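Local coordinates for protein glutathione transferase (Phanerochaete chrysosporium, PDB 4F0C) that probably conjugates glutathione to small electrophilic compounds or reduces them with it, as a fungal Ure2p-type glutathione transferase, and here binds oxidized glutathione disulfide, at residues I136-Q141 / K186-F191; S111-Y116 / I175-A180. All blocks are in the same frame, centred on the assembly; numbering follows the deposited sequence. Where two conformers were deposited one is given.

Contact 1 (I136-Q141 / K186-F191). With GDS (oxidized glutathione disulfide), chain B; SO4 (sulfate ion), chain E.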
loop_
_atom_site.group_PDB
_atom_site.type_symbol
_atom_site.label_atom_id
_atom_site.label_comp_id
_atom_site.label_asym_id
_atom_site.label_seq_id
_atom_site.Cartn_x
_atom_site.Cartn_y
_atom_site.Cartn_z
ATOM N N ILE A 136 20.844 -4.560 9.506
ATOM C CA ILE A 136 19.410 -4.307 9.524
ATOM C C ILE A 136 18.888 -4.440 8.107
ATOM O O ILE A 136 17.793 -4.958 7.895
ATOM C CB ILE A 136 19.072 -2.901 10.092
ATOM C CG1 ILE A 136 19.372 -2.853 11.597
ATOM C CG2 ILE A 136 17.622 -2.525 9.816
ATOM C CD1 ILE A 136 18.527 -3.829 12.428
ATOM N N ALA A 137 19.676 -3.995 7.133
ATOM C CA ALA A 137 19.266 -4.123 5.723
ATOM C C ALA A 137 18.993 -5.566 5.322
ATOM O O ALA A 137 18.120 -5.821 4.492
ATOM C CB ALA A 137 20.309 -3.510 4.774
ATOM N N GLU A 138 19.733 -6.506 5.898
ATOM C CA GLU A 138 19.548 -7.910 5.516
ATOM C C GLU A 138 18.119 -8.402 5.736
ATOM O O GLU A 138 17.619 -9.211 4.969
ATOM C CB GLU A 138 20.542 -8.846 6.213
ATOM C CG GLU A 138 20.363 -10.269 5.738
ATOM C CD GLU A 138 21.547 -11.142 6.053
ATOM O OE1 GLU A 138 22.459 -10.671 6.758
ATOM O OE2 GLU A 138 21.561 -12.292 5.584
ATOM N N ARG A 139 17.464 -7.924 6.795
ATOM C CA ARG A 139 16.060 -8.258 7.024
ATOM C C ARG A 139 15.214 -7.904 5.801
ATOM O O ARG A 139 14.335 -8.675 5.383
ATOM C CB ARG A 139 15.538 -7.528 8.287
ATOM C CG ARG A 139 14.005 -7.246 8.291
ATOM C CD ARG A 139 13.528 -6.668 9.665
ATOM N NE ARG A 139 12.127 -6.243 9.637
ATOM C CZ ARG A 139 11.072 -7.054 9.767
ATOM N NH1 ARG A 139 11.234 -8.352 9.956
ATOM N NH2 ARG A 139 9.837 -6.563 9.701
ATOM N N TYR A 140 15.476 -6.739 5.220
ATOM C CA TYR A 140 14.687 -6.277 4.072
ATOM C C TYR A 140 15.156 -6.878 2.749
ATOM O O TYR A 140 14.356 -7.065 1.846
ATOM C CB TYR A 140 14.647 -4.745 4.049
ATOM C CG TYR A 140 14.024 -4.257 5.331
ATOM C CD1 TYR A 140 12.657 -4.402 5.542
ATOM C CD2 TYR A 140 14.805 -3.727 6.364
ATOM C CE1 TYR A 140 12.070 -3.996 6.733
ATOM C CE2 TYR A 140 14.226 -3.326 7.552
ATOM C CZ TYR A 140 12.852 -3.471 7.731
ATOM O OH TYR A 140 12.250 -3.077 8.908
ATOM N N GLN A 141 16.442 -7.190 2.627
ATOM C CA GLN A 141 16.897 -7.975 1.474
ATOM C C GLN A 141 16.228 -9.363 1.440
ATOM O O GLN A 141 15.823 -9.863 0.382
ATOM C CB GLN A 141 18.418 -8.119 1.515
ATOM C CG GLN A 141 19.150 -6.787 1.289
ATOM C CD GLN A 141 20.619 -6.943 1.512
ATOM O OE1 GLN A 141 21.049 -7.262 2.628
ATOM N NE2 GLN A 141 21.410 -6.783 0.443
ATOM N N LYS A 186 21.776 -7.099 -5.489
ATOM C CA LYS A 186 22.898 -7.438 -6.363
ATOM C C LYS A 186 24.076 -7.819 -5.473
ATOM O O LYS A 186 24.464 -7.052 -4.593
ATOM C CB LYS A 186 23.275 -6.261 -7.262
ATOM C CG LYS A 186 24.475 -6.563 -8.168
ATOM C CD LYS A 186 24.718 -5.435 -9.139
ATOM C CE LYS A 186 25.964 -5.727 -9.977
ATOM N NZ LYS A 186 26.319 -4.554 -10.822
ATOM N N GLY A 187 24.617 -9.016 -5.690
ATOM C CA GLY A 187 25.699 -9.526 -4.886
ATOM C C GLY A 187 25.295 -10.035 -3.516
ATOM O O GLY A 187 26.157 -10.291 -2.688
ATOM N N TYR A 188 23.998 -10.196 -3.268
ATOM C CA TYR A 188 23.533 -10.684 -1.977
ATOM C C TYR A 188 23.356 -12.202 -1.965
ATOM O O TYR A 188 22.460 -12.738 -2.624
ATOM C CB TYR A 188 22.206 -10.032 -1.571
ATOM C CG TYR A 188 21.658 -10.623 -0.297
ATOM C CD1 TYR A 188 22.312 -10.436 0.914
ATOM C CD2 TYR A 188 20.485 -11.367 -0.299
ATOM C CE1 TYR A 188 21.815 -10.983 2.084
ATOM C CE2 TYR A 188 19.985 -11.917 0.864
ATOM C CZ TYR A 188 20.653 -11.720 2.048
ATOM O OH TYR A 188 20.162 -12.282 3.196
ATOM N N LYS A 189 24.225 -12.878 -1.216
ATOM C CA LYS A 189 24.210 -14.342 -1.098
ATOM C C LYS A 189 24.113 -15.049 -2.456
ATOM O O LYS A 189 23.357 -16.014 -2.628
ATOM C CB LYS A 189 23.091 -14.790 -0.149
ATOM C CG LYS A 189 23.138 -14.078 1.208
ATOM C CD LYS A 189 23.622 -14.987 2.321
ATOM C CE LYS A 189 23.891 -14.202 3.602
ATOM N NZ LYS A 189 25.324 -13.775 3.737
ATOM N N GLY A 190 24.873 -14.544 -3.421
ATOM C CA GLY A 190 24.967 -15.173 -4.727
ATOM C C GLY A 190 23.782 -14.920 -5.638
ATOM O O GLY A 190 23.590 -15.636 -6.627
ATOM N N PHE A 191 22.989 -13.909 -5.307
ATOM C CA PHE A 191 21.779 -13.602 -6.079
ATOM C C PHE A 191 22.043 -13.587 -7.578
ATOM O O PHE A 191 22.967 -12.931 -8.039
ATOM C CB PHE A 191 21.221 -12.231 -5.680
ATOM C CG PHE A 191 20.050 -11.780 -6.531
ATOM C CD1 PHE A 191 18.782 -12.326 -6.331
ATOM C CD2 PHE A 191 20.215 -10.820 -7.531
ATOM C CE1 PHE A 191 17.681 -11.908 -7.104
ATOM C CE2 PHE A 191 19.127 -10.417 -8.323
ATOM C CZ PHE A 191 17.864 -10.949 -8.105
HETATM N N1 GDS B . -0.612 -5.259 3.031
HETATM C CA1 GDS B . -1.183 -6.484 3.709
HETATM C C1 GDS B . -2.713 -6.286 4.052
HETATM O OE1 GDS B . -3.127 -5.131 4.373
HETATM O OE2 GDS B . -3.460 -7.296 3.911
HETATM C CB1 GDS B . -0.413 -6.835 5.031
HETATM C CG1 GDS B . -1.007 -8.092 5.706
HETATM C CD1 GDS B . -0.137 -8.481 6.860
HETATM O O1 GDS B . 0.857 -7.873 7.221
HETATM N N2 GDS B . -0.561 -9.617 7.519
HETATM C CA2 GDS B . 0.188 -10.169 8.665
HETATM C C2 GDS B . 0.646 -11.574 8.357
HETATM O O2 GDS B . -0.122 -12.361 7.796
HETATM C CB2 GDS B . -0.724 -10.308 9.906
HETATM S SG2 GDS B . -1.090 -8.674 10.586
HETATM N N3 GDS B . 1.872 -11.927 8.797
HETATM C CA3 GDS B . 2.341 -13.266 8.572
HETATM C C3 GDS B . 3.771 -13.258 8.044
HETATM O OE3 GDS B . 4.396 -14.341 8.031
HETATM O OE4 GDS B . 4.174 -12.167 7.603
HETATM N N4 GDS B . 2.250 -5.610 8.277
HETATM C CA4 GDS B . 2.588 -4.401 7.515
HETATM C C4 GDS B . 1.271 -3.805 6.933
HETATM O OE5 GDS B . 0.205 -3.958 7.583
HETATM O OE6 GDS B . 1.389 -3.198 5.850
HETATM C C5 GDS B . 2.957 -5.954 9.403
HETATM O O5 GDS B . 3.894 -5.291 9.849
HETATM C CA5 GDS B . 2.535 -7.213 10.149
HETATM N N5 GDS B . 3.700 -7.814 10.858
HETATM C CB5 GDS B . 1.441 -6.816 11.146
HETATM S SG5 GDS B . 0.619 -8.306 11.829
HETATM C CA6 GDS B . 6.534 -10.342 9.231
HETATM C C6 GDS B . 7.799 -9.415 9.437
HETATM O OE7 GDS B . 8.933 -9.904 9.242
HETATM O OE8 GDS B . 7.579 -8.232 9.774
HETATM N N6 GDS B . 6.882 -11.489 8.392
HETATM C CB6 GDS B . 6.034 -10.760 10.646
HETATM C CG6 GDS B . 5.296 -9.627 11.376
HETATM C CD6 GDS B . 4.101 -9.140 10.566
HETATM O O6 GDS B . 3.476 -9.807 9.734
HETATM S S SO4 E . 14.065 -11.216 9.887
HETATM O O1 SO4 E . 13.287 -12.322 10.465
HETATM O O2 SO4 E . 13.497 -9.958 10.363
HETATM O O3 SO4 E . 15.461 -11.276 10.307
HETATM O O4 SO4 E . 14.019 -11.306 8.431
#
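Gln141 and Tyr188 mark the nearest backbone approach, CA to CA 8.0 Å, where helix 134-155 in the helical C-terminal half of the GST fold meets a loop with a type I' beta turn from Tyr188 to Phe191. Its central residues have positive phi, readily adopted by Gly190. Tyr188, with CG anti to its N (chi1 175°), sends its ring toward the helix. Gln141 CB lies over one face, a CH-pi contact of 4.2 Å from CB to the Tyr188 ring centroid; Lys189 CG, in one of two conformers, covers the opposite face. The Gln141 amide, tilted 37° to the ring, lies over CD1, and its NE2 is hydrogen-bonded to Leu184 O. At the ring's edge, Tyr188 OH donates to Glu138 OE2 over 2.8 Å, meeting the anti side 29° out of the carboxylate plane. Tyrosine serves here by offering two faces to aliphatic carbon and a hydroxyl to the acid. Arg139 leads away, its extended chain reaching a glutathione disulfide held largely by the second subunit. NH1 bonds a sulfate and ligand OE7; NH2 bonds Gln119 OE1 of the second subunit, and Arg139 NH2 meets GDS OE8 at 2.8 Å, nearly straight.

Contact 2 (S111-Y116 / I175-A180). With GDS (oxidized glutathione disulfide), chain C.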
loop_
_atom_site.group_PDB
_atom_site.type_symbol
_atom_site.label_atom_id
_atom_site.label_comp_id
_atom_site.label_asym_id
_atom_site.label_seq_id
_atom_site.Cartn_x
_atom_site.Cartn_y
_atom_site.Cartn_z
ATOM N N SER A 111 1.951 -2.001 -0.732
ATOM C CA SER A 111 2.124 -2.273 0.701
ATOM C C SER A 111 3.239 -3.298 0.933
ATOM O O SER A 111 3.852 -3.350 1.994
ATOM C CB SER A 111 0.797 -2.774 1.326
ATOM O OG SER A 111 0.383 -4.020 0.763
ATOM N N GLY A 112 3.482 -4.138 -0.062
ATOM C CA GLY A 112 4.363 -5.291 0.135
ATOM C C GLY A 112 5.651 -5.171 -0.679
ATOM O O GLY A 112 6.643 -5.777 -0.321
ATOM N N GLN A 113 5.644 -4.404 -1.775
ATOM C CA GLN A 113 6.909 -4.190 -2.512
ATOM C C GLN A 113 7.586 -2.867 -2.114
ATOM O O GLN A 113 8.643 -2.906 -1.495
ATOM C CB GLN A 113 6.726 -4.264 -4.028
ATOM C CG GLN A 113 8.069 -4.208 -4.815
ATOM C CD GLN A 113 7.898 -3.790 -6.273
ATOM O OE1 GLN A 113 7.186 -2.843 -6.580
ATOM N NE2 GLN A 113 8.602 -4.488 -7.179
ATOM N N GLY A 114 7.011 -1.726 -2.519
ATOM C CA GLY A 114 7.589 -0.406 -2.223
ATOM C C GLY A 114 8.152 -0.223 -0.804
ATOM O O GLY A 114 9.317 0.105 -0.636
ATOM N N PRO A 115 7.320 -0.461 0.234
ATOM C CA PRO A 115 7.766 -0.078 1.572
ATOM C C PRO A 115 8.932 -0.950 2.048
ATOM O O PRO A 115 9.876 -0.400 2.600
ATOM C CB PRO A 115 6.510 -0.298 2.441
ATOM C CG PRO A 115 5.348 -0.068 1.468
ATOM C CD PRO A 115 5.881 -0.806 0.218
ATOM N N TYR A 116 8.907 -2.245 1.757
ATOM C CA TYR A 116 9.957 -3.137 2.231
ATOM C C TYR A 116 11.214 -2.979 1.376
ATOM O O TYR A 116 12.322 -2.965 1.893
ATOM C CB TYR A 116 9.474 -4.599 2.173
ATOM C CG TYR A 116 8.424 -4.860 3.234
ATOM C CD1 TYR A 116 8.788 -5.203 4.536
ATOM C CD2 TYR A 116 7.067 -4.720 2.948
ATOM C CE1 TYR A 116 7.804 -5.446 5.537
ATOM C CE2 TYR A 116 6.082 -4.937 3.939
ATOM C CZ TYR A 116 6.456 -5.298 5.225
ATOM O OH TYR A 116 5.478 -5.511 6.199
ATOM N N ILE A 175 9.644 -0.583 -11.518
ATOM C CA ILE A 175 10.758 0.289 -11.093
ATOM C C ILE A 175 11.474 -0.238 -9.832
ATOM O O ILE A 175 12.714 -0.285 -9.804
ATOM C CB ILE A 175 10.379 1.793 -10.985
ATOM C CG1 ILE A 175 11.642 2.664 -10.839
ATOM C CG2 ILE A 175 9.367 2.047 -9.839
ATOM C CD1 ILE A 175 12.513 2.754 -12.113
ATOM N N TRP A 176 10.712 -0.696 -8.833
ATOM C CA TRP A 176 11.353 -1.261 -7.642
ATOM C C TRP A 176 12.056 -2.588 -7.929
ATOM O O TRP A 176 13.081 -2.898 -7.305
ATOM C CB TRP A 176 10.361 -1.434 -6.495
ATOM C CG TRP A 176 10.118 -0.168 -5.700
ATOM C CD1 TRP A 176 8.977 0.600 -5.697
ATOM C CD2 TRP A 176 11.034 0.470 -4.790
ATOM N NE1 TRP A 176 9.140 1.665 -4.848
ATOM C CE2 TRP A 176 10.381 1.603 -4.268
ATOM C CE3 TRP A 176 12.336 0.170 -4.345
ATOM C CZ2 TRP A 176 10.985 2.458 -3.344
ATOM C CZ3 TRP A 176 12.941 1.019 -3.424
ATOM C CH2 TRP A 176 12.267 2.146 -2.932
ATOM N N ASN A 177 11.518 -3.387 -8.847
ATOM C CA ASN A 177 12.225 -4.638 -9.199
ATOM C C ASN A 177 13.545 -4.351 -9.874
ATOM O O ASN A 177 14.543 -5.036 -9.630
ATOM C CB ASN A 177 11.364 -5.588 -10.052
ATOM C CG ASN A 177 10.336 -6.339 -9.215
ATOM O OD1 ASN A 177 10.485 -6.464 -7.992
ATOM N ND2 ASN A 177 9.302 -6.863 -9.865
ATOM N N ALA A 178 13.569 -3.318 -10.713
ATOM C CA ALA A 178 14.807 -2.969 -11.406
ATOM C C ALA A 178 15.837 -2.498 -10.374
ATOM O O ALA A 178 17.005 -2.859 -10.437
ATOM C CB ALA A 178 14.549 -1.860 -12.471
ATOM N N THR A 179 15.380 -1.657 -9.445
ATOM C CA THR A 179 16.196 -1.173 -8.335
ATOM C C THR A 179 16.745 -2.348 -7.490
ATOM O O THR A 179 17.922 -2.373 -7.124
ATOM C CB THR A 179 15.311 -0.259 -7.450
ATOM O OG1 THR A 179 14.776 0.816 -8.254
ATOM C CG2 THR A 179 16.094 0.293 -6.300
ATOM N N ALA A 180 15.889 -3.323 -7.190
ATOM C CA ALA A 180 16.325 -4.475 -6.398
ATOM C C ALA A 180 17.384 -5.296 -7.124
ATOM O O ALA A 180 18.449 -5.638 -6.565
ATOM C CB ALA A 180 15.122 -5.355 -6.046
HETATM N N1 GDS C . 3.297 5.006 -1.136
HETATM C CA1 GDS C . 3.898 6.228 -1.793
HETATM C C1 GDS C . 3.694 6.193 -3.360
HETATM O OE1 GDS C . 3.714 5.076 -3.958
HETATM O OE2 GDS C . 3.444 7.298 -3.922
HETATM C CB1 GDS C . 5.432 6.362 -1.488
HETATM C CG1 GDS C . 6.028 7.620 -2.163
HETATM C CD1 GDS C . 7.441 7.792 -1.704
HETATM O O1 GDS C . 8.029 7.036 -0.949
HETATM N N2 GDS C . 8.062 8.910 -2.224
HETATM C CA2 GDS C . 9.450 9.261 -1.862
HETATM C C2 GDS C . 9.487 10.619 -1.205
HETATM O O2 GDS C . 8.808 11.543 -1.665
HETATM C CB2 GDS C . 10.331 9.403 -3.125
HETATM S SG2 GDS C . 10.644 7.775 -3.842
HETATM N N3 GDS C . 10.344 10.776 -0.175
HETATM C CA3 GDS C . 10.454 12.061 0.459
HETATM C C3 GDS C . 10.427 11.921 1.977
HETATM O OE3 GDS C . 10.754 12.914 2.662
HETATM O OE4 GDS C . 10.009 10.830 2.408
HETATM N N4 GDS C . 9.191 4.533 -0.202
HETATM C CA4 GDS C . 8.436 3.362 0.266
HETATM C C4 GDS C . 7.386 2.990 -0.822
HETATM O OE5 GDS C . 7.665 3.216 -2.028
HETATM O OE6 GDS C . 6.334 2.471 -0.399
HETATM C C5 GDS C . 10.519 4.685 0.109
HETATM O O5 GDS C . 11.161 3.873 0.777
HETATM C CA5 GDS C . 11.238 5.916 -0.428
HETATM N N5 GDS C . 12.358 6.301 0.476
HETATM C CB5 GDS C . 11.764 5.572 -1.825
HETATM S SG5 GDS C . 12.322 7.088 -2.695
HETATM C CA6 GDS C . 12.078 8.589 3.906
HETATM C C6 GDS C . 12.568 7.496 4.939
HETATM O OE7 GDS C . 12.817 7.855 6.110
HETATM O OE8 GDS C . 12.663 6.325 4.514
HETATM N N6 GDS C . 11.549 9.753 4.617
HETATM C CB6 GDS C . 13.291 8.939 2.994
HETATM C CG6 GDS C . 13.592 7.847 1.955
HETATM C CD6 GDS C . 12.382 7.587 1.068
HETATM O O6 GDS C . 11.482 8.398 0.823
HETATM O O HOH W 1 7.814 -0.763 -8.470
#
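Over one face of the Trp176 indole lies Gly114, its CA 3.9 Å from the centroid of the five-membered ring and 19° off the normal, a CH-pi contact between two helices of the all-helical GST domain. Gln113 OE1 and the ligand carboxylate oxygen OE5 approach the ring obliquely. The six-membered part of the indole rests against glutathione disulfide, with Trp176 CZ2 3.6 Å from ligand CB5, so the tryptophan both packs the helices and lines the ligand pocket. Its NE1 is satisfied by Asn17 OD1. Glycine suits position 114 because ligand OE6 leaves no room for a side chain there, and its bare CA lets the indole come close. The next residue, Pro115, brings its N within 3.2 Å of OE6 but has no N-H to donate.

The segments cross at 47°, their axes 10.2 Å apart. Helix 111-116 is irregular, with a wider pi-type turn at 111-113 and a kink at Pro115 and Tyr116, whose N atoms make no bond to the preceding turn. Gln113 bridges the gap: its CG turned opposite the backbone N (chi1 -173°), the extended chain lays CD 3.4 Å from Trp176 CB. Its amide stands nearly perpendicular to that of Asn177, and Gln113 NE2 gives Asn177 OD1 a weak hydrogen bond of 2.8 Å; NE2 also donates to Phe173 O. Gln113 OE1 accepts from Gln109 NE2 and from a water that accepts from Trp176 N. An amide suits this buried place, since it can donate at one end and accept at the other. The Thr179 hydroxyl turns back to its own helix: OG1 donates to Ile175 O over 2.8 Å, from the face of that carbonyl plane opposite Thr179 N.

Overall arrangement
Contact 2 is the buried one, its centre about 8 Å from the centre of the chain, whereas contact 1 lies toward the surface, its centre about 21 Å away. The chemistry follows: amides, an ordered water and an indole beside the chain's own ligand in contact 2, a tyrosine-carboxylate bond and a glycine-bearing turn in contact 1. Their segments alternate along the sequence and their centres lie about 14 Å apart. Helices 96-126 and 134-155 join them directly, Tyr140 CB packing 3.6 Å from Tyr116 O, and the loop of contact 1 follows helix 174-184 of contact 2. Both touch the second subunit, and contact 1 sends Arg139 to the disulfide in that subunit's site.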